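Local coordinates for protein 2-dehydropantoate 2-reductase (Bacillus subtilis, PDB 3EGO) that probably catalyses the NADPH-dependent reduction of ketopantoate to pantoate, the second step from 3-methyl-2-oxobutanoate in pantothenate biosynthesis, at residues L15-Y20 / I45-K49; V27-R33 / C58-I64; N189-A193 / S247-V253; K198-L203 / C239-N245. All coordinates share one frame; numbering follows the deposited sequence. Where two conformers were deposited one is given.

Contact 1: L15-Y20 / I45-K49; sequences LLCAYY and IRLYK
Ile45 pushes its CD1 methyl against Ala18 at the dense end of this contact. The distance from Ile45 CD1 to Ala18 CB is 3.5 Å, tighter than usual for two carbons. The other branch of the same residue, CG2, lies against CB of Tyr19. Leu47 fills the middle. Its CB sits over one face of the Tyr19 ring, a CH-pi contact of 4.1 Å from Leu47 CB to the ring centroid. Its CD1 reaches past that ring to Leu16 CD1 at 3.8 Å and to Tyr20 CE1 at 3.7 Å. Leu47 CG is anti to the backbone N (chi1 177°), which carries the methyls on toward Leu16 and Tyr20. The segments belong to the Rossmann-type domain, which probably binds NADP: helix 12-22 starts within the glycine-rich GxGxxG motif and packs across strand 45-49, at 100° between the local axes. Beyond Leu47 the contact turns polar. Lys49 is partly exposed, and its chain bends at chi3 (54°) to bring NZ to the edge of the Tyr20 ring. Lys49 NZ donates to Tyr20 OH at 2.7 Å. That hydroxyl also bonds His136 ND1, while Asp165 makes a long, weak ion pair with the lysine.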
loop_
_atom_site.group_PDB
_atom_site.type_symbol
_atom_site.label_atom_id
_atom_site.label_comp_id
_atom_site.label_asym_id
_atom_site.label_seq_id
_atom_site.Cartn_x
_atom_site.Cartn_y
_atom_site.Cartn_z
ATOM N N LEU A 15 -22.922 21.982 -4.097
ATOM C CA LEU A 15 -23.296 22.876 -5.188
ATOM C C LEU A 15 -24.420 22.284 -6.018
ATOM O O LEU A 15 -25.273 22.998 -6.515
ATOM C CB LEU A 15 -22.076 23.151 -6.078
ATOM C CG LEU A 15 -20.926 23.895 -5.339
ATOM C CD1 LEU A 15 -19.696 23.986 -6.286
ATOM C CD2 LEU A 15 -21.368 25.258 -4.856
ATOM N N LEU A 16 -24.356 20.970 -6.250
ATOM C CA LEU A 16 -25.392 20.264 -7.031
ATOM C C LEU A 16 -26.747 20.396 -6.326
ATOM O O LEU A 16 -27.758 20.767 -6.951
ATOM C CB LEU A 16 -25.019 18.767 -7.121
ATOM C CG LEU A 16 -25.992 17.902 -7.948
ATOM C CD1 LEU A 16 -25.740 18.065 -9.383
ATOM C CD2 LEU A 16 -25.793 16.466 -7.527
ATOM N N CYS A 17 -26.774 20.137 -5.006
ATOM C CA CYS A 17 -28.030 20.252 -4.272
ATOM C C CYS A 17 -28.512 21.706 -4.257
ATOM O O CYS A 17 -29.693 21.984 -4.362
ATOM C CB CYS A 17 -27.838 19.802 -2.809
ATOM S SG CYS A 17 -27.570 18.018 -2.630
ATOM N N ALA A 18 -27.580 22.644 -4.096
ATOM C CA ALA A 18 -27.976 24.059 -4.025
ATOM C C ALA A 18 -28.614 24.474 -5.345
ATOM O O ALA A 18 -29.639 25.116 -5.336
ATOM C CB ALA A 18 -26.741 24.923 -3.722
ATOM N N TYR A 19 -28.029 24.089 -6.483
ATOM C CA TYR A 19 -28.626 24.453 -7.746
ATOM C C TYR A 19 -30.087 23.943 -7.867
ATOM O O TYR A 19 -31.064 24.681 -8.156
ATOM C CB TYR A 19 -27.788 23.954 -8.949
ATOM C CG TYR A 19 -28.574 24.285 -10.211
ATOM C CD1 TYR A 19 -28.574 25.586 -10.725
ATOM C CD2 TYR A 19 -29.400 23.335 -10.816
ATOM C CE1 TYR A 19 -29.339 25.905 -11.831
ATOM C CE2 TYR A 19 -30.154 23.637 -11.890
ATOM C CZ TYR A 19 -30.137 24.941 -12.385
ATOM O OH TYR A 19 -30.912 25.241 -13.477
ATOM N N TYR A 20 -30.265 22.663 -7.614
ATOM C CA TYR A 20 -31.535 22.099 -7.917
ATOM C C TYR A 20 -32.585 22.477 -6.899
ATOM O O TYR A 20 -33.752 22.659 -7.275
ATOM C CB TYR A 20 -31.409 20.575 -8.096
ATOM C CG TYR A 20 -30.873 20.147 -9.433
ATOM C CD1 TYR A 20 -29.601 19.598 -9.554
ATOM C CD2 TYR A 20 -31.665 20.249 -10.578
ATOM C CE1 TYR A 20 -29.115 19.166 -10.775
ATOM C CE2 TYR A 20 -31.195 19.823 -11.798
ATOM C CZ TYR A 20 -29.903 19.278 -11.889
ATOM O OH TYR A 20 -29.416 18.833 -13.115
ATOM N N ILE A 45 -24.644 30.155 -8.763
ATOM C CA ILE A 45 -24.092 28.839 -9.033
ATOM C C ILE A 45 -24.325 28.475 -10.480
ATOM O O ILE A 45 -25.424 28.658 -11.015
ATOM C CB ILE A 45 -24.753 27.780 -8.106
ATOM C CG1 ILE A 45 -24.215 27.944 -6.684
ATOM C CG2 ILE A 45 -24.454 26.359 -8.591
ATOM C CD1 ILE A 45 -25.050 27.209 -5.700
ATOM N N ARG A 46 -23.312 27.936 -11.127
ATOM C CA ARG A 46 -23.482 27.475 -12.489
ATOM C C ARG A 46 -23.536 25.975 -12.466
ATOM O O ARG A 46 -22.743 25.339 -11.797
ATOM C CB ARG A 46 -22.297 27.892 -13.351
ATOM C CG ARG A 46 -22.039 29.386 -13.359
ATOM C CD ARG A 46 -23.208 30.160 -13.981
ATOM N NE ARG A 46 -23.097 31.611 -13.805
ATOM C CZ ARG A 46 -22.437 32.422 -14.633
ATOM N NH1 ARG A 46 -22.394 33.724 -14.386
ATOM N NH2 ARG A 46 -21.821 31.937 -15.710
ATOM N N LEU A 47 -24.459 25.405 -13.212
ATOM C CA LEU A 47 -24.462 23.961 -13.325
ATOM C C LEU A 47 -24.337 23.628 -14.780
ATOM O O LEU A 47 -25.063 24.203 -15.614
ATOM C CB LEU A 47 -25.761 23.387 -12.761
ATOM C CG LEU A 47 -25.827 21.866 -12.946
ATOM C CD1 LEU A 47 -26.095 21.175 -11.595
ATOM C CD2 LEU A 47 -26.897 21.588 -13.944
ATOM N N TYR A 48 -23.418 22.713 -15.085
ATOM C CA TYR A 48 -23.185 22.224 -16.445
ATOM C C TYR A 48 -23.820 20.843 -16.572
ATOM O O TYR A 48 -23.680 19.974 -15.684
ATOM C CB TYR A 48 -21.684 22.115 -16.725
ATOM C CG TYR A 48 -20.874 23.402 -16.643
ATOM C CD1 TYR A 48 -20.349 23.989 -17.789
ATOM C CD2 TYR A 48 -20.607 24.010 -15.414
ATOM C CE1 TYR A 48 -19.582 25.177 -17.704
ATOM C CE2 TYR A 48 -19.875 25.167 -15.319
ATOM C CZ TYR A 48 -19.357 25.753 -16.462
ATOM O OH TYR A 48 -18.616 26.909 -16.352
ATOM N N LYS A 49 -24.555 20.622 -17.650
ATOM C CA LYS A 49 -25.169 19.347 -17.810
ATOM C C LYS A 49 -25.212 19.089 -19.277
ATOM O O LYS A 49 -26.067 19.645 -19.983
ATOM C CB LYS A 49 -26.560 19.301 -17.221
ATOM C CG LYS A 49 -27.119 17.924 -17.162
ATOM C CD LYS A 49 -28.341 17.918 -16.290
ATOM C CE LYS A 49 -29.370 18.977 -16.768
ATOM N NZ LYS A 49 -30.265 19.483 -15.635
#

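Contact 2: V27-R33 / C58-I64; sequences VTVVTRR and CSADTSI
Asp61 O receives the backbone N-H of Thr31 at 2.8 Å and is also met by the CA-H of Val30. Three more backbone bonds continue the parallel ladder. Ser59 N donates to Val27 O at 2.9 Å, Val29 N to Ser59 O, and Asp61 N to Val29 O. Thr28 pairs with Ser59, Val29 with Ala60 and Val30 with Asp61. The Thr28 chi1 of -46° sets OG1 beside the backbone N and turns CG2 over the neighbouring strand, 3.5 Å from Ala60 N. Cys58 has two conformers, so its contacts are less certain. In the one described here, Cys58 SG lies 3.5 Å from Val29 CG2, on the face that carries Val29 and Ala60. Val27 CG1 is 3.7 Å from the same Cys58 SG. Past the ladder the second segment turns. Asp61 OD2 takes Thr62 N at 2.8 Å through its anti lone pair. It also takes Ser63 N from above the carboxylate plane, which makes an Asx turn. Val30 CG1 packs over this bend at 3.8 Å from Ser63 C. In the Rossmann-type sheet, strand 26-30 lies between strand 4-8 and strand 52-61. Helix 12-22 packs on Val27 and Val29 through Ala18, and helix 34-43 reaches Cys58 through Ile40.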
loop_
_atom_site.group_PDB
_atom_site.type_symbol
_atom_site.label_atom_id
_atom_site.label_comp_id
_atom_site.label_asym_id
_atom_site.label_seq_id
_atom_site.Cartn_x
_atom_site.Cartn_y
_atom_site.Cartn_z
ATOM N N VAL A 27 -32.262 29.043 -0.969
ATOM C CA VAL A 27 -31.062 28.294 -0.574
ATOM C C VAL A 27 -29.911 29.207 -0.185
ATOM O O VAL A 27 -29.678 30.234 -0.815
ATOM C CB VAL A 27 -30.576 27.357 -1.730
ATOM C CG1 VAL A 27 -29.311 26.631 -1.344
ATOM C CG2 VAL A 27 -31.675 26.370 -2.096
ATOM N N THR A 28 -29.220 28.804 0.869
ATOM C CA THR A 28 -27.929 29.353 1.231
ATOM C C THR A 28 -26.925 28.223 1.310
ATOM O O THR A 28 -27.182 27.203 1.966
ATOM C CB THR A 28 -27.991 29.951 2.626
ATOM O OG1 THR A 28 -29.188 30.763 2.729
ATOM C CG2 THR A 28 -26.746 30.800 2.910
ATOM N N VAL A 29 -25.767 28.427 0.678
ATOM C CA VAL A 29 -24.639 27.522 0.842
ATOM C C VAL A 29 -23.768 28.035 1.966
ATOM O O VAL A 29 -23.348 29.199 1.935
ATOM C CB VAL A 29 -23.845 27.460 -0.462
ATOM C CG1 VAL A 29 -22.592 26.548 -0.340
ATOM C CG2 VAL A 29 -24.778 26.927 -1.540
ATOM N N VAL A 30 -23.550 27.194 2.971
ATOM C CA VAL A 30 -22.700 27.539 4.104
ATOM C C VAL A 30 -21.352 26.885 3.822
ATOM O O VAL A 30 -21.220 25.654 3.846
ATOM C CB VAL A 30 -23.304 27.026 5.440
ATOM C CG1 VAL A 30 -22.347 27.286 6.622
ATOM C CG2 VAL A 30 -24.689 27.610 5.673
ATOM N N THR A 31 -20.379 27.724 3.468
ATOM C CA THR A 31 -19.049 27.288 3.031
ATOM C C THR A 31 -18.057 27.668 4.129
ATOM O O THR A 31 -18.234 28.666 4.797
ATOM C CB THR A 31 -18.598 28.031 1.730
ATOM O OG1 THR A 31 -18.519 29.443 1.964
ATOM C CG2 THR A 31 -19.561 27.823 0.583
ATOM N N ARG A 32 -16.993 26.900 4.307
ATOM C CA ARG A 32 -16.004 27.279 5.313
ATOM C C ARG A 32 -15.134 28.470 4.866
ATOM O O ARG A 32 -14.660 29.241 5.715
ATOM C CB ARG A 32 -15.131 26.082 5.720
ATOM C CG ARG A 32 -13.940 25.806 4.785
ATOM C CD ARG A 32 -12.845 25.051 5.519
ATOM N NE ARG A 32 -12.134 25.884 6.497
ATOM C CZ ARG A 32 -11.689 25.442 7.676
ATOM N NH1 ARG A 32 -11.901 24.184 8.040
ATOM N NH2 ARG A 32 -11.043 26.256 8.500
ATOM N N ARG A 33 -14.948 28.641 3.552
ATOM C CA ARG A 33 -14.147 29.787 3.024
ATOM C C ARG A 33 -14.967 31.005 2.556
ATOM O O ARG A 33 -15.809 30.913 1.652
ATOM C CB ARG A 33 -13.217 29.333 1.904
ATOM C CG ARG A 33 -12.419 28.094 2.255
ATOM C CD ARG A 33 -11.803 27.465 1.016
ATOM N NE ARG A 33 -12.739 26.686 0.196
ATOM C CZ ARG A 33 -13.079 26.987 -1.061
ATOM N NH1 ARG A 33 -12.587 28.060 -1.669
ATOM N NH2 ARG A 33 -13.915 26.210 -1.717
ATOM N N CYS A 58 -28.151 32.163 -5.433
ATOM C CA CYS A 58 -28.108 31.430 -4.172
ATOM C C CYS A 58 -27.485 32.362 -3.133
ATOM O O CYS A 58 -26.597 33.120 -3.487
ATOM C CB CYS A 58 -27.183 30.211 -4.396
ATOM S SG CYS A 58 -27.092 28.990 -3.128
ATOM N N SER A 59 -27.885 32.266 -1.867
ATOM C CA SER A 59 -27.150 32.980 -0.811
ATOM C C SER A 59 -26.021 32.091 -0.309
ATOM O O SER A 59 -25.985 30.888 -0.606
ATOM C CB SER A 59 -28.066 33.397 0.349
ATOM O OG SER A 59 -29.191 34.087 -0.157
ATOM N N ALA A 60 -25.088 32.678 0.437
ATOM C CA ALA A 60 -23.979 31.933 0.994
ATOM C C ALA A 60 -23.510 32.552 2.318
ATOM O O ALA A 60 -23.772 33.725 2.599
ATOM C CB ALA A 60 -22.848 31.839 -0.007
ATOM N N ASP A 61 -22.828 31.773 3.129
ATOM C CA ASP A 61 -22.398 32.239 4.430
ATOM C C ASP A 61 -21.319 31.294 4.901
ATOM O O ASP A 61 -21.126 30.239 4.302
ATOM C CB ASP A 61 -23.569 32.202 5.408
ATOM C CG ASP A 61 -23.519 33.323 6.429
ATOM O OD1 ASP A 61 -24.556 34.024 6.555
ATOM O OD2 ASP A 61 -22.457 33.489 7.093
ATOM N N THR A 62 -20.626 31.666 5.984
ATOM C CA THR A 62 -19.544 30.867 6.506
ATOM C C THR A 62 -19.997 30.332 7.848
ATOM O O THR A 62 -19.290 29.610 8.527
ATOM C CB THR A 62 -18.248 31.704 6.625
ATOM O OG1 THR A 62 -18.553 32.958 7.223
ATOM C CG2 THR A 62 -17.671 31.985 5.233
ATOM N N SER A 63 -21.225 30.665 8.200
ATOM C CA SER A 63 -21.785 30.131 9.422
ATOM C C SER A 63 -23.279 29.918 9.264
ATOM O O SER A 63 -23.923 30.512 8.401
ATOM C CB SER A 63 -21.475 31.082 10.581
ATOM O OG SER A 63 -22.053 32.351 10.292
ATOM N N ILE A 64 -23.818 29.031 10.088
ATOM C CA ILE A 64 -25.260 28.803 10.121
ATOM C C ILE A 64 -25.829 29.903 11.003
ATOM O O ILE A 64 -25.725 29.860 12.230
ATOM C CB ILE A 64 -25.615 27.426 10.734
ATOM C CG1 ILE A 64 -24.885 26.304 9.992
ATOM C CG2 ILE A 64 -27.150 27.167 10.717
ATOM C CD1 ILE A 64 -25.002 24.980 10.665
#

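Contact 3: N189-A193 / S247-V253; sequences NPLTA and SSMLVDV
Met249 is the main bump of this contact, and it lodges against the turn formed by Asn189, Pro190 and Ala193. Its CB sits 3.6 Å from Asn189 O and 3.8 Å from Asn189 CB. Its CG meets Ala193 CB at 3.8 Å. With CG anti to the backbone N (chi1 -174°), the chain runs on to set SD beside Pro190 N. The small Ala193 lets the helices come close: Ala193 CA is only 3.9 Å from Leu250 CA. Leu250 CD2 presses on Thr192 O at 3.5 Å, and Val253 CG2 also touches Ala193 CB, the methyl met by Met249 CG. The pair belongs to the helical C-terminal domain of the ketopantoate reductase family. There the local axes of 189-193 and 248-253 make 41°. Ser248 begins helix 248-255, and Asn189 of helix 174-195 faces this start; both probably bind substrate. Ser247 is the N-cap: its OG accepts from Leu250 N and shares a 2.6 Å hydrogen bond with Thr192 OG1. Ser247 CB lies beside the Asn189 amide, 3.6 Å from Asn189 OD1. Leu285 of helix 280-291 packs on Pro190 and Leu191.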
loop_
_atom_site.group_PDB
_atom_site.type_symbol
_atom_site.label_atom_id
_atom_site.label_comp_id
_atom_site.label_asym_id
_atom_site.label_seq_id
_atom_site.Cartn_x
_atom_site.Cartn_y
_atom_site.Cartn_z
ATOM N N ASN A 189 -12.742 0.622 -2.868
ATOM C CA ASN A 189 -11.891 1.826 -2.660
ATOM C C ASN A 189 -10.498 1.649 -2.009
ATOM O O ASN A 189 -9.482 2.146 -2.524
ATOM C CB ASN A 189 -12.699 2.891 -1.916
ATOM C CG ASN A 189 -13.800 3.536 -2.803
ATOM O OD1 ASN A 189 -14.122 3.035 -3.879
ATOM N ND2 ASN A 189 -14.377 4.630 -2.332
ATOM N N PRO A 190 -10.451 1.000 -0.830
ATOM C CA PRO A 190 -9.179 0.715 -0.196
ATOM C C PRO A 190 -8.291 -0.126 -1.086
ATOM O O PRO A 190 -7.091 0.128 -1.137
ATOM C CB PRO A 190 -9.579 -0.107 1.052
ATOM C CG PRO A 190 -11.033 0.221 1.315
ATOM C CD PRO A 190 -11.620 0.578 -0.022
ATOM N N LEU A 191 -8.864 -1.119 -1.786
ATOM C CA LEU A 191 -8.058 -2.010 -2.604
ATOM C C LEU A 191 -7.427 -1.317 -3.775
ATOM O O LEU A 191 -6.250 -1.552 -4.074
ATOM C CB LEU A 191 -8.862 -3.199 -3.145
ATOM C CG LEU A 191 -8.804 -4.492 -2.351
ATOM C CD1 LEU A 191 -9.500 -4.320 -1.027
ATOM C CD2 LEU A 191 -9.464 -5.619 -3.133
ATOM N N THR A 192 -8.213 -0.494 -4.472
ATOM C CA THR A 192 -7.699 0.278 -5.597
ATOM C C THR A 192 -6.656 1.304 -5.162
ATOM O O THR A 192 -5.681 1.563 -5.873
ATOM C CB THR A 192 -8.813 0.996 -6.406
ATOM O OG1 THR A 192 -9.569 1.834 -5.554
ATOM C CG2 THR A 192 -9.739 -0.001 -7.096
ATOM N N ALA A 193 -6.862 1.884 -3.993
ATOM C CA ALA A 193 -5.931 2.842 -3.462
ATOM C C ALA A 193 -4.593 2.176 -3.227
ATOM O O ALA A 193 -3.569 2.782 -3.474
ATOM C CB ALA A 193 -6.429 3.425 -2.182
ATOM N N SER A 247 -10.899 5.030 -8.455
ATOM C CA SER A 247 -11.843 5.216 -7.362
ATOM C C SER A 247 -11.485 6.530 -6.695
ATOM O O SER A 247 -10.361 6.984 -6.806
ATOM C CB SER A 247 -11.723 4.077 -6.354
ATOM O OG SER A 247 -10.499 4.228 -5.661
ATOM N N SER A 248 -12.418 7.119 -5.959
ATOM C CA SER A 248 -12.148 8.359 -5.231
ATOM C C SER A 248 -11.016 8.248 -4.202
ATOM O O SER A 248 -10.344 9.241 -3.901
ATOM C CB SER A 248 -13.402 8.809 -4.503
ATOM O OG SER A 248 -13.788 7.842 -3.539
ATOM N N MET A 249 -10.829 7.051 -3.633
ATOM C CA MET A 249 -9.786 6.861 -2.620
ATOM C C MET A 249 -8.420 6.763 -3.286
ATOM O O MET A 249 -7.431 7.242 -2.743
ATOM C CB MET A 249 -10.084 5.633 -1.721
ATOM C CG MET A 249 -9.125 5.438 -0.524
ATOM S SD MET A 249 -9.745 4.310 0.836
ATOM C CE MET A 249 -11.223 5.162 1.290
ATOM N N LEU A 250 -8.364 6.144 -4.455
ATOM C CA LEU A 250 -7.131 6.065 -5.215
ATOM C C LEU A 250 -6.683 7.484 -5.570
ATOM O O LEU A 250 -5.531 7.866 -5.367
ATOM C CB LEU A 250 -7.337 5.236 -6.477
ATOM C CG LEU A 250 -6.151 5.118 -7.445
ATOM C CD1 LEU A 250 -4.795 4.986 -6.686
ATOM C CD2 LEU A 250 -6.361 3.946 -8.408
ATOM N N VAL A 251 -7.628 8.280 -6.042
ATOM C CA VAL A 251 -7.381 9.702 -6.337
ATOM C C VAL A 251 -6.865 10.508 -5.127
ATOM O O VAL A 251 -5.872 11.242 -5.228
ATOM C CB VAL A 251 -8.664 10.334 -6.944
ATOM C CG1 VAL A 251 -8.595 11.852 -6.914
ATOM C CG2 VAL A 251 -8.852 9.806 -8.353
ATOM N N ASP A 252 -7.521 10.374 -3.989
ATOM C CA ASP A 252 -7.077 11.016 -2.771
ATOM C C ASP A 252 -5.638 10.623 -2.402
ATOM O O ASP A 252 -4.806 11.468 -2.143
ATOM C CB ASP A 252 -8.016 10.666 -1.633
ATOM C CG ASP A 252 -9.321 11.451 -1.682
ATOM O OD1 ASP A 252 -9.400 12.388 -2.515
ATOM O OD2 ASP A 252 -10.243 11.142 -0.869
ATOM N N VAL A 253 -5.343 9.331 -2.413
ATOM C CA VAL A 253 -3.994 8.852 -2.121
ATOM C C VAL A 253 -2.920 9.393 -3.085
ATOM O O VAL A 253 -1.864 9.851 -2.652
ATOM C CB VAL A 253 -3.976 7.333 -2.116
ATOM C CG1 VAL A 253 -2.574 6.807 -2.279
ATOM C CG2 VAL A 253 -4.652 6.838 -0.826
#

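Contact 4: K198-L203 / C239-N245; sequences KNGELL and CGQTKEN
Asn199 holds the second segment with both its backbone and its side chain. Its backbone N donates to Asn245 O at 3.1 Å. This bond is nearly straight, with an N-H...O angle of 169°. The amide ND2 donates to Thr242 OG1 at 2.8 Å, and the hydroxyl lies in the amide plane. Asn199 CG stands anti to the carbonyl carbon (chi1 -70°), which swings the amide across to the threonine. Thr242 OG1 has a second partner, Val238 O, one turn back on helix 228-241. The next backbone donor, Gly200 N, goes to Lys243 O at 3.0 Å. This bond is more bent, with an N-H...O angle of 147°. Gly200 comes close to the lysine, with its CA 3.8 Å from Lys243 CB. Both backbones form type I turns here, from Lys198 to Glu201 and from Thr242 to Asn245. Each turn closes its own bond, Glu201 N to Lys198 O and Asn245 N to Thr242 O. The charged groups lie on the exposed side. Lys243 NZ makes a salt bridge with Glu244 OE2 at 2.9 Å. Lys198 instead lays its aliphatic carbons along the carbonyls of Lys243, Glu244 and Asn245. Beside these bonds is a small apolar patch, with Leu203 CG on Cys239 CB at 3.7 Å. Met212 of helix 206-223 also touches Cys239. The arrangement docks two interhelical turns of the C-terminal domain. It fixes Asn199, probably a substrate-binding residue, near Asn189 and Asn185 of the same predicted site.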
loop_
_atom_site.group_PDB
_atom_site.type_symbol
_atom_site.label_atom_id
_atom_site.label_comp_id
_atom_site.label_asym_id
_atom_site.label_seq_id
_atom_site.Cartn_x
_atom_site.Cartn_y
_atom_site.Cartn_z
ATOM N N LYS A 198 -7.155 0.764 -11.958
ATOM C CA LYS A 198 -8.552 1.122 -12.178
ATOM C C LYS A 198 -9.434 0.019 -11.617
ATOM O O LYS A 198 -8.977 -1.094 -11.425
ATOM C CB LYS A 198 -8.811 1.353 -13.673
ATOM C CG LYS A 198 -8.270 2.704 -14.164
ATOM C CD LYS A 198 -7.657 2.628 -15.560
ATOM C CE LYS A 198 -7.259 4.028 -16.043
ATOM N NZ LYS A 198 -6.799 4.063 -17.474
ATOM N N ASN A 199 -10.696 0.340 -11.360
ATOM C CA ASN A 199 -11.649 -0.579 -10.761
ATOM C C ASN A 199 -11.751 -1.910 -11.488
ATOM O O ASN A 199 -11.937 -2.944 -10.856
ATOM C CB ASN A 199 -13.049 0.040 -10.720
ATOM C CG ASN A 199 -13.171 1.183 -9.729
ATOM O OD1 ASN A 199 -12.187 1.651 -9.160
ATOM N ND2 ASN A 199 -14.398 1.644 -9.522
ATOM N N GLY A 200 -11.686 -1.881 -12.820
ATOM C CA GLY A 200 -11.876 -3.099 -13.586
ATOM C C GLY A 200 -10.769 -4.101 -13.321
ATOM O O GLY A 200 -10.971 -5.306 -13.443
ATOM N N GLU A 201 -9.593 -3.601 -12.956
ATOM C CA GLU A 201 -8.471 -4.484 -12.674
ATOM C C GLU A 201 -8.732 -5.413 -11.486
ATOM O O GLU A 201 -8.129 -6.468 -11.386
ATOM C CB GLU A 201 -7.160 -3.704 -12.494
ATOM C CG GLU A 201 -6.339 -3.515 -13.756
ATOM C CD GLU A 201 -4.832 -3.599 -13.476
ATOM O OE1 GLU A 201 -4.097 -2.650 -13.835
ATOM O OE2 GLU A 201 -4.383 -4.607 -12.872
ATOM N N LEU A 202 -9.651 -5.034 -10.603
ATOM C CA LEU A 202 -10.074 -5.922 -9.498
ATOM C C LEU A 202 -10.794 -7.188 -9.968
ATOM O O LEU A 202 -10.767 -8.218 -9.288
ATOM C CB LEU A 202 -10.987 -5.184 -8.521
ATOM C CG LEU A 202 -10.336 -4.000 -7.793
ATOM C CD1 LEU A 202 -11.213 -3.549 -6.655
ATOM C CD2 LEU A 202 -8.929 -4.400 -7.288
ATOM N N LEU A 203 -11.453 -7.102 -11.119
ATOM C CA LEU A 203 -12.282 -8.195 -11.598
ATOM C C LEU A 203 -11.497 -9.132 -12.485
ATOM O O LEU A 203 -11.682 -10.351 -12.441
ATOM C CB LEU A 203 -13.476 -7.637 -12.370
ATOM C CG LEU A 203 -14.605 -6.942 -11.626
ATOM C CD1 LEU A 203 -15.643 -6.534 -12.661
ATOM C CD2 LEU A 203 -15.224 -7.851 -10.567
ATOM N N CYS A 239 -18.193 -2.692 -9.928
ATOM C CA CYS A 239 -16.846 -2.727 -10.450
ATOM C C CYS A 239 -16.863 -2.712 -11.967
ATOM O O CYS A 239 -16.076 -2.002 -12.608
ATOM C CB CYS A 239 -16.178 -4.020 -10.018
ATOM S SG CYS A 239 -15.184 -3.824 -8.598
ATOM N N GLY A 240 -17.723 -3.559 -12.531
ATOM C CA GLY A 240 -17.855 -3.688 -13.976
ATOM C C GLY A 240 -18.313 -2.387 -14.607
ATOM O O GLY A 240 -17.741 -1.934 -15.594
ATOM N N GLN A 241 -19.338 -1.780 -14.018
ATOM C CA GLN A 241 -19.869 -0.504 -14.501
ATOM C C GLN A 241 -18.869 0.639 -14.476
ATOM O O GLN A 241 -18.937 1.538 -15.328
ATOM C CB GLN A 241 -21.103 -0.107 -13.705
ATOM C CG GLN A 241 -22.176 -1.175 -13.685
ATOM C CD GLN A 241 -23.264 -0.849 -12.706
ATOM O OE1 GLN A 241 -24.121 -1.680 -12.422
ATOM N NE2 GLN A 241 -23.230 0.367 -12.161
ATOM N N THR A 242 -17.946 0.612 -13.511
ATOM C CA THR A 242 -16.913 1.645 -13.380
ATOM C C THR A 242 -15.499 1.170 -13.796
ATOM O O THR A 242 -14.501 1.679 -13.311
ATOM C CB THR A 242 -16.885 2.189 -11.948
ATOM O OG1 THR A 242 -16.695 1.108 -11.020
ATOM C CG2 THR A 242 -18.200 2.906 -11.617
ATOM N N LYS A 243 -15.416 0.214 -14.716
ATOM C CA LYS A 243 -14.138 -0.452 -15.026
ATOM C C LYS A 243 -12.949 0.456 -15.335
ATOM O O LYS A 243 -11.823 0.145 -14.965
ATOM C CB LYS A 243 -14.300 -1.535 -16.117
ATOM C CG LYS A 243 -14.940 -1.081 -17.440
ATOM C CD LYS A 243 -14.879 -2.217 -18.469
ATOM C CE LYS A 243 -15.197 -1.754 -19.894
ATOM N NZ LYS A 243 -14.235 -0.745 -20.449
ATOM N N GLU A 244 -13.190 1.562 -16.023
ATOM C CA GLU A 244 -12.107 2.464 -16.448
ATOM C C GLU A 244 -11.875 3.602 -15.452
ATOM O O GLU A 244 -10.999 4.439 -15.661
ATOM C CB GLU A 244 -12.413 3.060 -17.838
ATOM C CG GLU A 244 -12.624 2.036 -18.954
ATOM C CD GLU A 244 -11.371 1.226 -19.281
ATOM O OE1 GLU A 244 -10.252 1.629 -18.878
ATOM O OE2 GLU A 244 -11.506 0.180 -19.956
ATOM N N ASN A 245 -12.657 3.628 -14.369
ATOM C CA ASN A 245 -12.573 4.704 -13.408
ATOM C C ASN A 245 -11.479 4.430 -12.377
ATOM O O ASN A 245 -11.260 3.278 -12.011
ATOM C CB ASN A 245 -13.877 4.825 -12.633
ATOM C CG ASN A 245 -15.054 5.309 -13.480
ATOM O OD1 ASN A 245 -14.904 5.782 -14.610
ATOM N ND2 ASN A 245 -16.237 5.202 -12.908
#

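Contacts 1 and 2 belong to the Rossmann-type domain, contacts 3 and 4 to the helical C-terminal domain. Contacts 1 and 2 reach the same sheet and touch through Ala18, Val29 and Cys58. Contact 1 is buried helix-on-strand packing, mostly apolar. Contact 2 is partly buried and held by a backbone ladder. Contact 3 is a buried helix pair with one hydroxyl bond across it. Contact 4 is partly exposed, and turn-to-turn hydrogen bonds dominate it. It is nested within the loop that contact 3 closes, and the two meet where Thr192 packs on Asn199. Contacts 2 and 4 lie on opposite sides of the chain's centre, their centres 36 Å apart.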